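Local structure of alpha-amylase inhibitor 0.19 (1HSS) at residues 20-25 with 60-64; 41-46 with 95-101; 85-90 with 118-122; 12-17 with 55-60. The protein inhibits animal alpha-amylases as a secreted homodimer from wheat kernel and is also an IgE-binding allergen. One frame throughout, in Å; residues are numbered along the deposited sequence.

Contact 1: residues 20-25 with 60-64; sequences CRPLLR and MLDSM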
loop_
_atom_site.group_PDB
_atom_site.type_symbol
_atom_site.label_atom_id
_atom_site.label_comp_id
_atom_site.label_asym_id
_atom_site.label_seq_id
_atom_site.Cartn_x
_atom_site.Cartn_y
_atom_site.Cartn_z
ATOM N N CYS A 20 1.383 11.555 10.323
ATOM C CA CYS A 20 1.485 10.271 9.657
ATOM C C CYS A 20 2.521 9.379 10.294
ATOM O O CYS A 20 2.544 8.181 10.051
ATOM C CB CYS A 20 1.791 10.448 8.159
ATOM S SG CYS A 20 0.461 11.298 7.252
ATOM N N ARG A 21 3.372 9.961 11.122
ATOM C CA ARG A 21 4.458 9.217 11.716
ATOM C C ARG A 21 3.928 8.195 12.724
ATOM O O ARG A 21 4.317 7.025 12.708
ATOM C CB ARG A 21 5.464 10.197 12.342
ATOM C CG ARG A 21 6.326 10.842 11.266
ATOM C CD ARG A 21 6.552 12.336 11.356
ATOM N NE ARG A 21 7.944 12.628 11.679
ATOM C CZ ARG A 21 8.845 13.192 10.874
ATOM N NH1 ARG A 21 8.494 13.939 9.844
ATOM N NH2 ARG A 21 10.113 13.174 11.245
ATOM N N PRO A 22 2.939 8.588 13.535
ATOM C CA PRO A 22 2.319 7.599 14.413
ATOM C C PRO A 22 1.491 6.547 13.670
ATOM O O PRO A 22 1.415 5.409 14.089
ATOM C CB PRO A 22 1.462 8.454 15.349
ATOM C CG PRO A 22 1.307 9.757 14.649
ATOM C CD PRO A 22 2.613 9.953 13.973
ATOM N N LEU A 23 0.867 6.932 12.568
ATOM C CA LEU A 23 0.162 5.991 11.719
ATOM C C LEU A 23 1.096 4.896 11.214
ATOM O O LEU A 23 0.784 3.721 11.327
ATOM C CB LEU A 23 -0.434 6.724 10.530
ATOM C CG LEU A 23 -1.087 5.780 9.523
ATOM C CD1 LEU A 23 -2.281 5.130 10.181
ATOM C CD2 LEU A 23 -1.525 6.534 8.273
ATOM N N LEU A 24 2.227 5.294 10.629
ATOM C CA LEU A 24 3.223 4.364 10.091
ATOM C C LEU A 24 3.788 3.383 11.141
ATOM O O LEU A 24 3.974 2.203 10.862
ATOM C CB LEU A 24 4.358 5.161 9.426
ATOM C CG LEU A 24 5.559 4.360 8.908
ATOM C CD1 LEU A 24 5.108 3.238 7.953
ATOM C CD2 LEU A 24 6.527 5.289 8.229
ATOM N N ARG A 25 3.989 3.855 12.366
ATOM C CA ARG A 25 4.454 3.005 13.463
ATOM C C ARG A 25 3.453 1.972 13.955
ATOM O O ARG A 25 3.855 0.890 14.378
ATOM C CB ARG A 25 4.913 3.861 14.632
ATOM C CG ARG A 25 6.277 4.451 14.407
ATOM C CD ARG A 25 6.934 4.715 15.723
ATOM N NE ARG A 25 6.859 6.126 16.039
ATOM C CZ ARG A 25 7.861 6.979 15.839
ATOM N NH1 ARG A 25 9.094 6.520 15.565
ATOM N NH2 ARG A 25 7.643 8.289 15.973
ATOM N N MET A 60 9.463 12.340 5.207
ATOM C CA MET A 60 9.041 11.808 6.512
ATOM C C MET A 60 9.802 10.538 6.929
ATOM O O MET A 60 10.356 10.484 8.021
ATOM C CB MET A 60 7.542 11.509 6.493
ATOM C CG MET A 60 6.991 10.970 7.808
ATOM S SD MET A 60 5.423 10.089 7.634
ATOM C CE MET A 60 5.970 8.697 6.848
ATOM N N LEU A 61 9.833 9.537 6.040
ATOM C CA LEU A 61 10.516 8.262 6.262
ATOM C C LEU A 61 12.010 8.443 6.494
ATOM O O LEU A 61 12.595 7.772 7.334
ATOM C CB LEU A 61 10.309 7.353 5.054
ATOM C CG LEU A 61 10.924 5.972 5.205
ATOM C CD1 LEU A 61 10.268 5.288 6.387
ATOM C CD2 LEU A 61 10.738 5.186 3.926
ATOM N N ASP A 62 12.627 9.278 5.668
ATOM C CA ASP A 62 14.031 9.612 5.802
ATOM C C ASP A 62 14.338 10.263 7.167
ATOM O O ASP A 62 15.209 9.807 7.898
ATOM C CB ASP A 62 14.438 10.532 4.638
ATOM C CG ASP A 62 15.935 10.826 4.608
ATOM O OD1 ASP A 62 16.724 9.936 4.212
ATOM O OD2 ASP A 62 16.321 11.957 4.975
ATOM N N SER A 63 13.545 11.254 7.559
ATOM C CA SER A 63 13.662 11.836 8.901
ATOM C C SER A 63 13.527 10.813 10.034
ATOM O O SER A 63 14.254 10.878 11.020
ATOM C CB SER A 63 12.617 12.932 9.114
ATOM O OG SER A 63 12.648 13.863 8.056
ATOM N N MET A 64 12.546 9.922 9.938
ATOM C CA MET A 64 12.347 8.905 10.956
ATOM C C MET A 64 13.549 7.984 11.110
ATOM O O MET A 64 13.995 7.713 12.218
ATOM C CB MET A 64 11.085 8.105 10.640
ATOM C CG MET A 64 9.863 8.972 10.772
ATOM S SD MET A 64 8.298 8.153 10.574
ATOM C CE MET A 64 8.161 7.318 12.084
#
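Arg21 and Leu24 of helix 20-27 pack against Met60 and Met64 of helix 53-67 in a buried, methionine-rich helix-helix contact. The two short helical segments pass 11.1 Å apart at a crossing angle of -73°, so long side chains fill the gap. Arg21 enters it as a mostly aliphatic chain. Arg21 CG lies 3.4 Å from Met64 SD and 3.5 Å from Met60 CG. The arginine and the two methionines reach in from facing helices and lie alongside each other, pointing in opposite senses. Bends at chi2 (135°) and chi3 (112°) carry the arginine's guanidinium over the backbone of helix 53-67. There Met60 O lies over one face, toward the rim, and Arg21 NH2 meets Ser63 CB at 3.3 Å. The polar partner of the guanidinium lies outside the two segments: Arg21 NH1 probably hydrogen-bonds Ala16 O. Deeper in, Leu24 CD2 touches Met60 CE at 3.7 Å, and Met60 SD lies 3.7 Å from Cys20 CB. At the exposed end, Met64 CE sits 3.6 Å above the guanidinium plane of Arg25, offset toward its rim. Arg25 NH1 hydrogen-bonds Ala79 O. No hydrogen bond joins the two segments. The Cys20-Cys41 disulfide ties the start of helix 20-27 to helix 35-46. Leu24 also touches Thr91 and Ala92 of helix 85-92, and Leu61 packs on Val88 of that helix.

Contact 2: residues 41-46 with 95-101; sequences CCQQLA and ITAVCRL
Cys42 O accepts a 2.7 Å hydrogen bond from Ala46 N, and Leu101 CD2 of the other segment rests on the same oxygen at 3.7 Å. This places Leu101 against the last turn of helix 35-46, where the same methyl also meets Leu45 CB at 3.6 Å. The covalent link is the Cys42-Cys99 disulfide, SG to SG 2.0 Å. Both sulfurs stand anti to their carbonyl carbons, and the bridge has a chi3 of -85°, close to the unstrained right angle and left-handed. Beside it lies an apolar cluster. Leu45 lies across Ile95, nearly perpendicular, with Leu45 CD1 3.7 Å from Ile95 CG2. The Ile95 CG2 methyl also touches Cys41 SG at 3.7 Å, so it sits between a leucine and a sulfur that is itself bonded to Cys20. The chain leaves helix 95-98 through a Schellman motif. Arg100 takes a positive phi of 54°, Leu101 N bonds back to Thr96 O at 2.9 Å, and Arg100 N bonds to Ala97 O. This turn aims Leu101 at helix 35-46, while Arg100 points away and forms a salt bridge with Glu35 of the second subunit. Adjacent cysteines such as Cys41 and Cys42 are a hallmark of the prolamin superfamily, and here they fasten one helix to two different partners. The chemistry across the contact is thus covalent and apolar, with no hydrogen bond between the segments. This is consistent with a small secreted protein whose helices depend heavily on disulfides.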
loop_
_atom_site.group_PDB
_atom_site.type_symbol
_atom_site.label_atom_id
_atom_site.label_comp_id
_atom_site.label_asym_id
_atom_site.label_seq_id
_atom_site.Cartn_x
_atom_site.Cartn_y
_atom_site.Cartn_z
ATOM N N CYS A 41 -3.613 12.103 9.639
ATOM C CA CYS A 41 -2.601 11.854 8.619
ATOM C C CYS A 41 -3.085 12.168 7.221
ATOM O O CYS A 41 -2.447 12.898 6.496
ATOM C CB CYS A 41 -2.142 10.411 8.666
ATOM S SG CYS A 41 -1.084 9.979 7.261
ATOM N N CYS A 42 -4.259 11.674 6.875
ATOM C CA CYS A 42 -4.823 11.902 5.550
ATOM C C CYS A 42 -5.106 13.369 5.277
ATOM O O CYS A 42 -4.938 13.844 4.160
ATOM C CB CYS A 42 -6.119 11.094 5.395
ATOM S SG CYS A 42 -5.798 9.315 5.505
ATOM N N GLN A 43 -5.607 14.057 6.298
ATOM C CA GLN A 43 -5.826 15.501 6.271
ATOM C C GLN A 43 -4.576 16.283 5.881
ATOM O O GLN A 43 -4.622 17.169 5.026
ATOM C CB GLN A 43 -6.309 15.948 7.645
ATOM C CG GLN A 43 -6.111 17.421 7.967
ATOM C CD GLN A 43 -7.242 18.300 7.476
ATOM O OE1 GLN A 43 -8.047 17.896 6.633
ATOM N NE2 GLN A 43 -7.255 19.546 7.935
ATOM N N GLN A 44 -3.460 15.957 6.525
ATOM C CA GLN A 44 -2.149 16.488 6.158
ATOM C C GLN A 44 -1.681 16.124 4.737
ATOM O O GLN A 44 -1.177 16.987 4.020
ATOM C CB GLN A 44 -1.104 16.029 7.177
ATOM C CG GLN A 44 -0.832 17.042 8.279
ATOM C CD GLN A 44 0.003 16.495 9.443
ATOM O OE1 GLN A 44 0.746 15.514 9.313
ATOM N NE2 GLN A 44 -0.125 17.136 10.592
ATOM N N LEU A 45 -1.859 14.868 4.318
ATOM C CA LEU A 45 -1.571 14.475 2.934
ATOM C C LEU A 45 -2.448 15.200 1.911
ATOM O O LEU A 45 -1.946 15.669 0.892
ATOM C CB LEU A 45 -1.722 12.964 2.742
ATOM C CG LEU A 45 -0.460 12.118 2.949
ATOM C CD1 LEU A 45 -0.809 10.650 2.922
ATOM C CD2 LEU A 45 0.595 12.451 1.893
ATOM N N ALA A 46 -3.730 15.378 2.238
ATOM C CA ALA A 46 -4.701 16.007 1.339
ATOM C C ALA A 46 -4.296 17.424 0.925
ATOM O O ALA A 46 -4.534 17.843 -0.209
ATOM C CB ALA A 46 -6.078 16.032 1.994
ATOM N N ILE A 95 0.530 4.721 2.121
ATOM C CA ILE A 95 -0.279 5.510 3.073
ATOM C C ILE A 95 -1.274 6.423 2.344
ATOM O O ILE A 95 -2.439 6.557 2.715
ATOM C CB ILE A 95 0.627 6.363 3.991
ATOM C CG1 ILE A 95 1.329 5.459 5.008
ATOM C CG2 ILE A 95 -0.194 7.450 4.687
ATOM C CD1 ILE A 95 2.269 6.206 5.941
ATOM N N THR A 96 -0.841 6.802 1.156
ATOM C CA THR A 96 -1.566 7.619 0.197
ATOM C C THR A 96 -2.739 6.801 -0.474
ATOM O O THR A 96 -3.904 7.248 -0.499
ATOM C CB THR A 96 -0.453 8.180 -0.782
ATOM O OG1 THR A 96 -0.819 9.454 -1.296
ATOM C CG2 THR A 96 -0.112 7.226 -1.858
ATOM N N ALA A 97 -2.510 5.503 -0.670
ATOM C CA ALA A 97 -3.586 4.585 -1.043
ATOM C C ALA A 97 -4.619 4.360 0.083
ATOM O O ALA A 97 -5.827 4.365 -0.160
ATOM C CB ALA A 97 -2.996 3.244 -1.486
ATOM N N VAL A 98 -4.164 4.154 1.318
ATOM C CA VAL A 98 -5.124 3.960 2.388
ATOM C C VAL A 98 -5.943 5.224 2.651
ATOM O O VAL A 98 -7.148 5.136 2.870
ATOM C CB VAL A 98 -4.468 3.414 3.691
ATOM C CG1 VAL A 98 -3.236 2.571 3.346
ATOM C CG2 VAL A 98 -4.152 4.531 4.660
ATOM N N CYS A 99 -5.351 6.381 2.365
ATOM C CA CYS A 99 -6.074 7.659 2.371
ATOM C C CYS A 99 -6.927 7.925 1.110
ATOM O O CYS A 99 -7.677 8.901 1.068
ATOM C CB CYS A 99 -5.108 8.846 2.558
ATOM S SG CYS A 99 -4.293 9.044 4.182
ATOM N N ARG A 100 -6.851 7.049 0.111
ATOM C CA ARG A 100 -7.506 7.253 -1.193
ATOM C C ARG A 100 -7.131 8.598 -1.844
ATOM O O ARG A 100 -7.967 9.265 -2.461
ATOM C CB ARG A 100 -9.040 7.123 -1.094
ATOM C CG ARG A 100 -9.555 6.386 0.127
ATOM C CD ARG A 100 -9.909 4.954 -0.147
ATOM N NE ARG A 100 -10.983 4.522 0.741
ATOM C CZ ARG A 100 -12.257 4.859 0.574
ATOM N NH1 ARG A 100 -12.642 5.528 -0.516
ATOM N NH2 ARG A 100 -13.156 4.484 1.467
ATOM N N LEU A 101 -5.848 8.940 -1.757
ATOM C CA LEU A 101 -5.326 10.173 -2.324
ATOM C C LEU A 101 -4.411 9.799 -3.488
ATOM O O LEU A 101 -3.471 9.030 -3.319
ATOM C CB LEU A 101 -4.541 10.955 -1.263
ATOM C CG LEU A 101 -5.084 12.133 -0.439
ATOM C CD1 LEU A 101 -6.557 12.301 -0.594
ATOM C CD2 LEU A 101 -4.701 11.962 1.014
#

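Contact 3: residues 85-90 with 118-122; sequences REVVKL and VAAYP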
loop_
_atom_site.group_PDB
_atom_site.type_symbol
_atom_site.label_atom_id
_atom_site.label_comp_id
_atom_site.label_asym_id
_atom_site.label_seq_id
_atom_site.Cartn_x
_atom_site.Cartn_y
_atom_site.Cartn_z
ATOM N N ARG A 85 12.231 -3.752 8.221
ATOM C CA ARG A 85 12.672 -2.785 7.215
ATOM C C ARG A 85 11.825 -2.809 5.937
ATOM O O ARG A 85 11.310 -1.793 5.492
ATOM C CB ARG A 85 14.140 -3.073 6.873
ATOM C CG ARG A 85 15.045 -1.849 6.779
ATOM C CD ARG A 85 15.236 -1.366 5.327
ATOM N NE ARG A 85 16.023 -0.127 5.260
ATOM C CZ ARG A 85 16.719 0.279 4.201
ATOM N NH1 ARG A 85 16.704 -0.420 3.069
ATOM N NH2 ARG A 85 17.432 1.398 4.281
ATOM N N GLU A 86 11.614 -4.005 5.410
ATOM C CA GLU A 86 10.887 -4.191 4.154
ATOM C C GLU A 86 9.419 -3.732 4.241
ATOM O O GLU A 86 8.933 -3.026 3.356
ATOM C CB GLU A 86 10.939 -5.670 3.719
ATOM C CG GLU A 86 12.157 -6.484 4.229
ATOM C CD GLU A 86 11.977 -7.081 5.648
ATOM O OE1 GLU A 86 11.081 -7.945 5.848
ATOM O OE2 GLU A 86 12.791 -6.734 6.545
ATOM N N VAL A 87 8.732 -4.115 5.323
ATOM C CA VAL A 87 7.323 -3.775 5.481
ATOM C C VAL A 87 7.151 -2.305 5.856
ATOM O O VAL A 87 6.227 -1.658 5.378
ATOM C CB VAL A 87 6.585 -4.692 6.513
ATOM C CG1 VAL A 87 7.095 -6.124 6.433
ATOM C CG2 VAL A 87 6.747 -4.161 7.892
ATOM N N VAL A 88 8.131 -1.745 6.562
ATOM C CA VAL A 88 8.132 -0.316 6.864
ATOM C C VAL A 88 8.079 0.539 5.593
ATOM O O VAL A 88 7.199 1.381 5.455
ATOM C CB VAL A 88 9.371 0.105 7.737
ATOM C CG1 VAL A 88 9.552 1.623 7.743
ATOM C CG2 VAL A 88 9.189 -0.368 9.159
ATOM N N LYS A 89 8.947 0.284 4.624
ATOM C CA LYS A 89 8.977 1.164 3.458
ATOM C C LYS A 89 7.872 0.835 2.476
ATOM O O LYS A 89 7.380 1.726 1.797
ATOM C CB LYS A 89 10.346 1.164 2.761
ATOM C CG LYS A 89 10.768 -0.176 2.246
ATOM C CD LYS A 89 12.123 -0.100 1.560
ATOM C CE LYS A 89 13.252 -0.336 2.550
ATOM N NZ LYS A 89 13.110 0.557 3.748
ATOM N N LEU A 90 7.377 -0.400 2.523
ATOM C CA LEU A 90 6.176 -0.784 1.797
ATOM C C LEU A 90 4.933 -0.124 2.372
ATOM O O LEU A 90 4.033 0.250 1.629
ATOM C CB LEU A 90 6.005 -2.284 1.845
ATOM C CG LEU A 90 5.772 -2.972 0.510
ATOM C CD1 LEU A 90 6.874 -2.606 -0.473
ATOM C CD2 LEU A 90 5.744 -4.474 0.742
ATOM N N VAL A 118 9.329 5.846 -2.613
ATOM C CA VAL A 118 9.346 5.558 -1.181
ATOM C C VAL A 118 9.516 4.059 -0.886
ATOM O O VAL A 118 10.157 3.688 0.091
ATOM C CB VAL A 118 8.046 6.077 -0.511
ATOM C CG1 VAL A 118 8.024 5.730 0.979
ATOM C CG2 VAL A 118 7.922 7.571 -0.710
ATOM N N ALA A 119 8.920 3.199 -1.715
ATOM C CA ALA A 119 9.090 1.748 -1.585
ATOM C C ALA A 119 10.536 1.277 -1.846
ATOM O O ALA A 119 10.966 0.223 -1.380
ATOM C CB ALA A 119 8.128 1.028 -2.519
ATOM N N ALA A 120 11.291 2.090 -2.567
ATOM C CA ALA A 120 12.667 1.772 -2.895
ATOM C C ALA A 120 13.711 2.505 -2.049
ATOM O O ALA A 120 14.893 2.456 -2.335
ATOM C CB ALA A 120 12.900 2.053 -4.353
ATOM N N TYR A 121 13.264 3.237 -1.042
ATOM C CA TYR A 121 14.152 3.906 -0.088
ATOM C C TYR A 121 15.293 2.980 0.416
ATOM O O TYR A 121 15.074 1.788 0.636
ATOM C CB TYR A 121 13.288 4.430 1.077
ATOM C CG TYR A 121 14.022 5.207 2.142
ATOM C CD1 TYR A 121 14.622 4.548 3.206
ATOM C CD2 TYR A 121 14.152 6.585 2.061
ATOM C CE1 TYR A 121 15.335 5.223 4.141
ATOM C CE2 TYR A 121 14.868 7.277 2.992
ATOM C CZ TYR A 121 15.465 6.587 4.032
ATOM O OH TYR A 121 16.226 7.242 4.975
ATOM N N PRO A 122 16.542 3.494 0.520
ATOM C CA PRO A 122 16.993 4.885 0.480
ATOM C C PRO A 122 17.532 5.308 -0.880
ATOM O O PRO A 122 18.244 6.297 -0.991
ATOM C CB PRO A 122 18.088 4.931 1.547
ATOM C CG PRO A 122 18.458 3.509 1.815
ATOM C CD PRO A 122 17.668 2.628 0.887
#
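Lys89 lies across the carbonyl oxygens at the C-terminal end of helix 116-119, joining helix 85-92 to the C-terminal tail in the helical fold of the cereal trypsin/alpha-amylase inhibitors, of the prolamin clan. Its aliphatic carbons do the touching: Lys89 CD is 3.2 Å from Ala119 O, and Lys89 CE 3.4 Å from Tyr121 O. Bends at chi3 and chi4 fold the chain back along its own helix, where Lys89 NZ makes a weak 3.4 Å hydrogen bond to Arg85 O. NZ also lies at the edge of the Tyr121 ring, near its plane. The nearby carbonyl oxygens of Arg85 and Tyr121 would be expected to stabilise the ammonium charge somewhat. One turn earlier, Pro122 CG meets the edge of the Arg85 guanidinium, 3.4 Å from Arg85 NH2. At the other end, Leu90 CD1 reaches Ala119 CB at 4.4 Å, and Ala119 also packs on Leu90 of the second subunit. The contact therefore borders the dimer interface. Tyr121 is positioned from helix 53-67: its OH hydrogen-bonds Asp62, and its ring meets that of Tyr58 edge-to-face. The peptide bond between Tyr121 and Pro122 is cis, which brings the proline back over the tyrosine. Pro122 CB stands 3.7 Å above the centre of the Tyr121 ring.

Contact 4: residues 12-17 with 55-60; sequences FQVPAL and GALYSM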
loop_
_atom_site.group_PDB
_atom_site.type_symbol
_atom_site.label_atom_id
_atom_site.label_comp_id
_atom_site.label_asym_id
_atom_site.label_seq_id
_atom_site.Cartn_x
_atom_site.Cartn_y
_atom_site.Cartn_z
ATOM N N PHE A 12 5.884 21.258 0.973
ATOM C CA PHE A 12 5.281 20.689 2.164
ATOM C C PHE A 12 6.047 21.179 3.380
ATOM O O PHE A 12 7.207 21.511 3.263
ATOM C CB PHE A 12 5.298 19.145 2.115
ATOM C CG PHE A 12 6.626 18.545 1.733
ATOM C CD1 PHE A 12 6.946 18.333 0.402
ATOM C CD2 PHE A 12 7.507 18.118 2.704
ATOM C CE1 PHE A 12 8.114 17.704 0.039
ATOM C CE2 PHE A 12 8.692 17.480 2.352
ATOM C CZ PHE A 12 8.993 17.273 1.014
ATOM N N GLN A 13 5.367 21.292 4.522
ATOM C CA GLN A 13 5.998 21.640 5.801
ATOM C C GLN A 13 7.024 20.574 6.177
ATOM O O GLN A 13 6.826 19.393 5.906
ATOM C CB GLN A 13 4.942 21.752 6.920
ATOM C CG GLN A 13 4.765 20.449 7.773
ATOM C CD GLN A 13 3.452 20.360 8.593
ATOM O OE1 GLN A 13 2.445 19.789 8.135
ATOM N NE2 GLN A 13 3.526 20.754 9.858
ATOM N N VAL A 14 8.125 21.001 6.778
ATOM C CA VAL A 14 9.111 20.092 7.356
ATOM C C VAL A 14 9.257 20.428 8.853
ATOM O O VAL A 14 9.066 21.580 9.254
ATOM C CB VAL A 14 10.480 20.211 6.615
ATOM C CG1 VAL A 14 11.618 19.778 7.504
ATOM C CG2 VAL A 14 10.466 19.351 5.376
ATOM N N PRO A 15 9.382 19.400 9.717
ATOM C CA PRO A 15 9.357 17.957 9.445
ATOM C C PRO A 15 8.052 17.486 8.841
ATOM O O PRO A 15 6.994 18.019 9.153
ATOM C CB PRO A 15 9.599 17.329 10.812
ATOM C CG PRO A 15 9.153 18.345 11.768
ATOM C CD PRO A 15 9.536 19.658 11.156
ATOM N N ALA A 16 8.170 16.606 7.858
ATOM C CA ALA A 16 7.068 16.278 6.973
ATOM C C ALA A 16 6.041 15.413 7.699
ATOM O O ALA A 16 6.396 14.640 8.580
ATOM C CB ALA A 16 7.602 15.569 5.717
ATOM N N LEU A 17 4.763 15.694 7.474
ATOM C CA LEU A 17 3.672 14.808 7.909
ATOM C C LEU A 17 3.802 14.273 9.341
ATOM O O LEU A 17 3.769 13.067 9.566
ATOM C CB LEU A 17 3.532 13.628 6.948
ATOM C CG LEU A 17 3.499 14.017 5.481
ATOM C CD1 LEU A 17 3.555 12.795 4.631
ATOM C CD2 LEU A 17 2.272 14.821 5.188
ATOM N N GLY A 55 6.828 12.838 -2.328
ATOM C CA GLY A 55 7.943 13.588 -1.791
ATOM C C GLY A 55 7.847 13.913 -0.313
ATOM O O GLY A 55 8.833 13.741 0.415
ATOM N N ALA A 56 6.664 14.349 0.137
ATOM C CA ALA A 56 6.382 14.494 1.568
ATOM C C ALA A 56 6.588 13.205 2.364
ATOM O O ALA A 56 7.200 13.228 3.427
ATOM C CB ALA A 56 4.999 14.996 1.772
ATOM N N LEU A 57 6.140 12.080 1.812
ATOM C CA LEU A 57 6.294 10.770 2.452
ATOM C C LEU A 57 7.754 10.300 2.505
ATOM O O LEU A 57 8.197 9.770 3.514
ATOM C CB LEU A 57 5.428 9.719 1.732
ATOM C CG LEU A 57 3.950 9.714 2.126
ATOM C CD1 LEU A 57 3.142 8.958 1.112
ATOM C CD2 LEU A 57 3.775 9.120 3.500
ATOM N N TYR A 58 8.495 10.485 1.416
ATOM C CA TYR A 58 9.928 10.172 1.373
ATOM C C TYR A 58 10.703 10.942 2.458
ATOM O O TYR A 58 11.462 10.357 3.234
ATOM C CB TYR A 58 10.468 10.516 -0.011
ATOM C CG TYR A 58 11.781 9.882 -0.312
ATOM C CD1 TYR A 58 12.963 10.463 0.119
ATOM C CD2 TYR A 58 11.851 8.706 -1.019
ATOM C CE1 TYR A 58 14.195 9.882 -0.147
ATOM C CE2 TYR A 58 13.069 8.106 -1.289
ATOM C CZ TYR A 58 14.247 8.698 -0.852
ATOM O OH TYR A 58 15.478 8.120 -1.120
ATOM N N SER A 59 10.450 12.246 2.528
ATOM C CA SER A 59 11.027 13.141 3.530
ATOM C C SER A 59 10.722 12.682 4.948
ATOM O O SER A 59 11.593 12.707 5.811
ATOM C CB SER A 59 10.490 14.571 3.326
ATOM O OG SER A 59 10.911 15.464 4.343
ATOM N N MET A 60 9.463 12.340 5.207
ATOM C CA MET A 60 9.041 11.808 6.512
ATOM C C MET A 60 9.802 10.538 6.929
ATOM O O MET A 60 10.356 10.484 8.021
ATOM C CB MET A 60 7.542 11.509 6.493
ATOM C CG MET A 60 6.991 10.970 7.808
ATOM S SD MET A 60 5.423 10.089 7.634
ATOM C CE MET A 60 5.970 8.697 6.848
HETATM O O HOH W 1 10.804 15.699 7.267
#
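Phe12 lays its ring flat on Ala56, at a point where helix 53-67 has only small residues to offer. Ala56 CA stands 3.7 Å from the Phe12 ring centroid and 5° off the ring normal, a CH-pi contact over the face. With chi1 at 48° the ring is tucked over its own backbone and faces the helix. Gly55 and Ser59 border the hollow: Phe12 CZ is 3.6 Å from Gly55 O, and Phe12 CE2 is 3.6 Å from Ser59 CB. Next along the chain, the small bump of Ala16 CB fits against the helix backbone, 3.3 Å from Ala56 O, with Ser59 OG and Met60 CB also close. Leu17 makes a third bump. Leu17 CD1 enters beside Ala56 and meets Leu57 CD2 at 3.9 Å, the two leucines crossing at a slant. Ala56 CB thus lies between Phe12 CG and Leu17 CD1. No direct hydrogen bond spans the segments, but a water does. It accepts from Ala16 N at 2.8 Å and is hydrogen-bonded to Ser59 OG at 2.9 Å. Ile48 covers Phe12, Leu17 and Ala56 from a neighbouring loop, and Leu45 of helix 35-46 packs on Leu17. The segment 12-17 has no regular structure and includes a cis peptide before Pro15. It is consistent with the cereal trypsin/alpha-amylase inhibitor fold, in which an irregular N-terminal arm runs along the helical core before the first helix.

How the contacts relate
Contacts 1 and 4 share Met60, and their centres are about 9 Å apart. Arg21 of contact 1 probably hydrogen-bonds Ala16 of contact 4. Contact 2, its centre about 13 Å from that of contact 1, is joined to it by a disulfide and by Leu23, which packs on Cys41 and Ile95. It meets contact 4 where Ile95 and Thr96 pack on Leu57. Contacts 1 and 3 have centres about 12 Å apart, and Leu24 touches Val88 O between them. Val118 of contact 3 packs on Leu57 and Tyr58 of contact 4. Helix 53-67 belongs to contacts 1 and 4, and its residues also touch contacts 2 and 3. Contacts 2 and 3, with centres about 17 Å apart, lie on opposite sides of the chain's centre and do not touch, yet both reach the second subunit of the homodimer.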